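Local coordinates for protein glutathione S-transferase (Rhodospirillum rubrum F11, PDB 4O7H) that probably catalyses the conjugation of glutathione to electrophilic substrates, as a dimeric glutathione S-transferase, at residues A[171-181]-A[206-217]. Sequence-based numbering, arbitrary orientation.
Sequences SLIDYAGDVPW and ETISPIRPPRHY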
loop_
_atom_site.group_PDB
_atom_site.type_symbol
_atom_site.label_atom_id
_atom_site.label_comp_id
_atom_site.label_asym_id
_atom_site.label_seq_id
_atom_site.Cartn_x
_atom_site.Cartn_y
_atom_site.Cartn_z
ATOM N N SER A 171 4.854 -8.255 15.455
ATOM C CA SER A 171 4.344 -9.448 16.127
ATOM C C SER A 171 4.673 -10.674 15.309
ATOM O O SER A 171 4.893 -11.779 15.871
ATOM C CB SER A 171 2.859 -9.356 16.438
ATOM O OG SER A 171 2.000 -9.506 15.332
ATOM N N LEU A 172 4.678 -10.526 13.987
ATOM C CA LEU A 172 5.002 -11.688 13.134
ATOM C C LEU A 172 6.513 -11.955 13.130
ATOM O O LEU A 172 6.921 -13.124 13.190
ATOM C CB LEU A 172 4.490 -11.493 11.722
ATOM C CG LEU A 172 3.011 -11.815 11.655
ATOM C CD1 LEU A 172 2.438 -11.107 10.427
ATOM C CD2 LEU A 172 2.811 -13.329 11.629
ATOM N N ILE A 173 7.326 -10.903 13.182
ATOM C CA ILE A 173 8.778 -11.073 13.331
ATOM C C ILE A 173 9.062 -11.730 14.671
ATOM O O ILE A 173 9.915 -12.614 14.761
ATOM C CB ILE A 173 9.568 -9.752 13.205
ATOM C CG1 ILE A 173 9.119 -8.939 11.953
ATOM C CG2 ILE A 173 11.061 -10.031 13.120
ATOM C CD1 ILE A 173 8.886 -9.770 10.700
ATOM N N ASP A 174 8.281 -11.383 15.668
ATOM C CA ASP A 174 8.483 -11.930 17.012
ATOM C C ASP A 174 8.026 -13.376 17.060
ATOM O O ASP A 174 8.691 -14.203 17.697
ATOM C CB ASP A 174 7.754 -11.077 18.036
ATOM C CG ASP A 174 8.279 -11.220 19.440
ATOM O OD1 ASP A 174 9.482 -11.269 19.613
ATOM O OD2 ASP A 174 7.448 -11.179 20.406
ATOM N N TYR A 175 6.935 -13.715 16.387
ATOM C CA TYR A 175 6.505 -15.107 16.278
ATOM C C TYR A 175 7.621 -16.006 15.682
ATOM O O TYR A 175 7.800 -17.170 16.121
ATOM C CB TYR A 175 5.206 -15.174 15.455
ATOM C CG TYR A 175 4.466 -16.464 15.619
ATOM C CD1 TYR A 175 4.916 -17.619 15.020
ATOM C CD2 TYR A 175 3.322 -16.511 16.393
ATOM C CE1 TYR A 175 4.214 -18.812 15.195
ATOM C CE2 TYR A 175 2.617 -17.694 16.586
ATOM C CZ TYR A 175 3.099 -18.843 15.979
ATOM O OH TYR A 175 2.402 -20.029 16.150
ATOM N N ALA A 176 8.391 -15.457 14.739
ATOM C CA ALA A 176 9.524 -16.127 14.131
ATOM C C ALA A 176 10.783 -16.099 14.980
ATOM O O ALA A 176 11.775 -16.744 14.626
ATOM C CB ALA A 176 9.816 -15.525 12.757
ATOM N N GLY A 177 10.760 -15.325 16.058
ATOM C CA GLY A 177 11.894 -15.227 16.988
ATOM C C GLY A 177 13.031 -14.333 16.515
ATOM O O GLY A 177 14.149 -14.413 17.031
ATOM N N ASP A 178 12.780 -13.406 15.603
ATOM C CA ASP A 178 13.827 -12.643 14.979
ATOM C C ASP A 178 13.912 -11.149 15.354
ATOM O O ASP A 178 14.598 -10.392 14.654
ATOM C CB ASP A 178 13.697 -12.796 13.444
ATOM C CG ASP A 178 14.146 -14.170 12.959
ATOM O OD1 ASP A 178 15.191 -14.629 13.469
ATOM O OD2 ASP A 178 13.433 -14.792 12.132
ATOM N N VAL A 179 13.226 -10.717 16.424
ATOM C CA VAL A 179 13.349 -9.327 16.837
ATOM C C VAL A 179 14.452 -9.156 17.880
ATOM O O VAL A 179 14.366 -9.755 18.950
ATOM C CB VAL A 179 12.052 -8.751 17.397
ATOM C CG1 VAL A 179 12.200 -7.287 17.558
ATOM C CG2 VAL A 179 10.871 -9.043 16.480
ATOM N N PRO A 180 15.446 -8.288 17.600
ATOM C CA PRO A 180 16.540 -8.008 18.557
ATOM C C PRO A 180 16.136 -6.956 19.572
ATOM O O PRO A 180 16.649 -5.814 19.606
ATOM C CB PRO A 180 17.665 -7.539 17.621
ATOM C CG PRO A 180 16.938 -6.817 16.540
ATOM C CD PRO A 180 15.676 -7.601 16.310
ATOM N N TRP A 181 15.163 -7.311 20.396
ATOM C CA TRP A 181 14.530 -6.373 21.292
ATOM C C TRP A 181 15.532 -5.648 22.201
ATOM O O TRP A 181 15.413 -4.446 22.439
ATOM C CB TRP A 181 13.493 -7.048 22.181
ATOM C CG TRP A 181 12.265 -7.550 21.490
ATOM C CD1 TRP A 181 11.864 -8.823 21.394
ATOM C CD2 TRP A 181 11.271 -6.759 20.808
ATOM N NE1 TRP A 181 10.677 -8.902 20.693
ATOM C CE2 TRP A 181 10.280 -7.648 20.345
ATOM C CE3 TRP A 181 11.122 -5.404 20.576
ATOM C CZ2 TRP A 181 9.172 -7.219 19.612
ATOM C CZ3 TRP A 181 9.994 -4.964 19.868
ATOM C CH2 TRP A 181 9.040 -5.884 19.409
ATOM N N GLU A 206 -3.225 -17.161 19.999
ATOM C CA GLU A 206 -3.449 -18.084 18.893
ATOM C C GLU A 206 -2.103 -18.537 18.297
ATOM O O GLU A 206 -1.073 -17.871 18.420
ATOM C CB GLU A 206 -4.392 -17.413 17.847
ATOM C CG GLU A 206 -5.768 -17.113 18.398
ATOM C CD GLU A 206 -6.700 -16.396 17.399
ATOM O OE1 GLU A 206 -6.317 -16.331 16.205
ATOM O OE2 GLU A 206 -7.773 -15.962 17.853
ATOM N N THR A 207 -2.102 -19.709 17.678
ATOM C CA THR A 207 -0.910 -20.246 17.061
ATOM C C THR A 207 -1.180 -20.570 15.598
ATOM O O THR A 207 -2.312 -20.683 15.167
ATOM C CB THR A 207 -0.457 -21.532 17.751
ATOM O OG1 THR A 207 -1.545 -22.460 17.750
ATOM C CG2 THR A 207 -0.002 -21.264 19.199
ATOM N N ILE A 208 -0.098 -20.693 14.853
ATOM C CA ILE A 208 -0.151 -21.068 13.485
ATOM C C ILE A 208 0.642 -22.384 13.399
ATOM O O ILE A 208 1.868 -22.396 13.473
ATOM C CB ILE A 208 0.469 -19.968 12.616
ATOM C CG1 ILE A 208 -0.330 -18.670 12.790
ATOM C CG2 ILE A 208 0.480 -20.400 11.166
ATOM C CD1 ILE A 208 0.517 -17.501 13.182
ATOM N N SER A 209 -0.086 -23.483 13.235
ATOM C CA SER A 209 0.531 -24.799 13.118
ATOM C C SER A 209 1.417 -24.862 11.873
ATOM O O SER A 209 1.052 -24.338 10.818
ATOM C CB SER A 209 -0.568 -25.852 13.052
ATOM O OG SER A 209 0.001 -27.134 12.836
ATOM N N PRO A 210 2.587 -25.503 11.971
ATOM C CA PRO A 210 3.151 -26.240 13.089
ATOM C C PRO A 210 4.244 -25.450 13.815
ATOM O O PRO A 210 5.181 -26.043 14.377
ATOM C CB PRO A 210 3.811 -27.423 12.376
ATOM C CG PRO A 210 4.397 -26.788 11.162
ATOM C CD PRO A 210 3.381 -25.727 10.750
ATOM N N ILE A 211 4.189 -24.122 13.747
ATOM C CA ILE A 211 5.277 -23.347 14.315
ATOM C C ILE A 211 4.967 -22.965 15.774
ATOM O O ILE A 211 3.897 -22.450 16.087
ATOM C CB ILE A 211 5.577 -22.074 13.498
ATOM C CG1 ILE A 211 5.892 -22.426 12.038
ATOM C CG2 ILE A 211 6.745 -21.327 14.099
ATOM C CD1 ILE A 211 4.785 -22.090 11.070
ATOM N N ARG A 212 5.884 -23.289 16.672
ATOM C CA ARG A 212 5.711 -22.949 18.084
ATOM C C ARG A 212 6.311 -21.557 18.232
ATOM O O ARG A 212 7.417 -21.359 17.780
ATOM C CB ARG A 212 6.484 -23.960 18.952
ATOM C CG ARG A 212 5.913 -25.377 18.877
ATOM N N PRO A 213 5.561 -20.564 18.769
ATOM C CA PRO A 213 6.264 -19.288 18.895
ATOM C C PRO A 213 7.273 -19.375 20.036
ATOM O O PRO A 213 7.264 -20.352 20.808
ATOM C CB PRO A 213 5.156 -18.293 19.271
ATOM C CG PRO A 213 4.141 -19.124 19.940
ATOM C CD PRO A 213 4.179 -20.470 19.266
ATOM N N PRO A 214 8.144 -18.382 20.111
ATOM C CA PRO A 214 9.122 -18.380 21.187
ATOM C C PRO A 214 8.513 -18.227 22.542
ATOM O O PRO A 214 7.381 -17.742 22.687
ATOM C CB PRO A 214 10.029 -17.187 20.871
ATOM C CG PRO A 214 9.373 -16.435 19.823
ATOM C CD PRO A 214 8.359 -17.270 19.165
ATOM N N ARG A 215 9.279 -18.614 23.569
ATOM C CA ARG A 215 8.730 -18.682 24.904
ATOM C C ARG A 215 8.299 -17.308 25.447
ATOM O O ARG A 215 7.394 -17.245 26.249
ATOM C CB ARG A 215 9.739 -19.359 25.849
ATOM C CG ARG A 215 11.047 -18.638 26.143
ATOM C CD ARG A 215 11.984 -19.523 27.000
ATOM N NE ARG A 215 11.366 -19.821 28.281
ATOM C CZ ARG A 215 10.767 -20.976 28.659
ATOM N NH1 ARG A 215 10.720 -22.044 27.919
ATOM N NH2 ARG A 215 10.148 -21.044 29.855
ATOM N N HIS A 216 8.905 -16.218 24.974
ATOM C CA HIS A 216 8.564 -14.870 25.448
ATOM C C HIS A 216 7.423 -14.220 24.667
ATOM O O HIS A 216 6.954 -13.130 24.982
ATOM C CB HIS A 216 9.768 -13.964 25.306
ATOM C CG HIS A 216 10.067 -13.636 23.881
ATOM N ND1 HIS A 216 10.925 -14.381 23.106
ATOM C CD2 HIS A 216 9.629 -12.621 23.085
ATOM C CE1 HIS A 216 10.993 -13.860 21.898
ATOM N NE2 HIS A 216 10.203 -12.799 21.855
ATOM N N TYR A 217 6.994 -14.875 23.581
ATOM C CA TYR A 217 6.024 -14.250 22.655
ATOM C C TYR A 217 4.761 -13.759 23.339
ATOM O O TYR A 217 4.305 -12.629 23.095
ATOM C CB TYR A 217 5.695 -15.259 21.529
ATOM C CG TYR A 217 4.691 -14.756 20.530
ATOM C CD1 TYR A 217 5.037 -13.806 19.568
ATOM C CD2 TYR A 217 3.397 -15.171 20.606
ATOM C CE1 TYR A 217 4.098 -13.349 18.663
ATOM C CE2 TYR A 217 2.471 -14.749 19.697
ATOM C CZ TYR A 217 2.825 -13.838 18.743
ATOM O OH TYR A 217 1.851 -13.316 17.876
HETATM O O HOH W 1 4.777 -10.611 20.770
HETATM O O HOH W 2 9.225 -19.417 16.157
#
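Tyr175 reaches out from the last turn of helix 161-175 and slots its ring into the bend made by 207-213, illustrating how one phenol can organise an irregular chain. With CG anti to the backbone N (chi1 -163°), the ring lies between Pro213 CB, 3.8 Å from its centroid on one face, and Ile208 CD1, set toward the rim on the opposite face. Its hydroxyl is gripped twice: OH donates to Ile211 O (2.8 Å) and accepts an almost straight bond from Ile208 N (2.9 Å, 174°), joining both limbs of a turn that contains the cis peptide before Pro210. The CD2 edge of Tyr175 meets the face of Tyr217 in a T-shaped pair, planes at 77°. All this lies in the all-helical C-terminal domain of the GST fold, where the tail following helix 201-205 wraps over the end of helix 161-175, which closes in a Schellman motif at Gly177; Pro214 CG packs there, 3.2 Å from Asp174 O. One residue earlier than Tyr175, Asp174 OD1 accepts a nearly straight bond from His216 NE2 (2.8 Å), on the syn side but tilted out of the carboxylate plane, while Trp181 NE1 (2.9 Å) comes from above the opposite face. A water bridges Asp174 OD2 to Tyr217 O. Farther out, Tyr217 OH bonds to Leu203 O and Arg14, while Trp181 stacks on Tyr191.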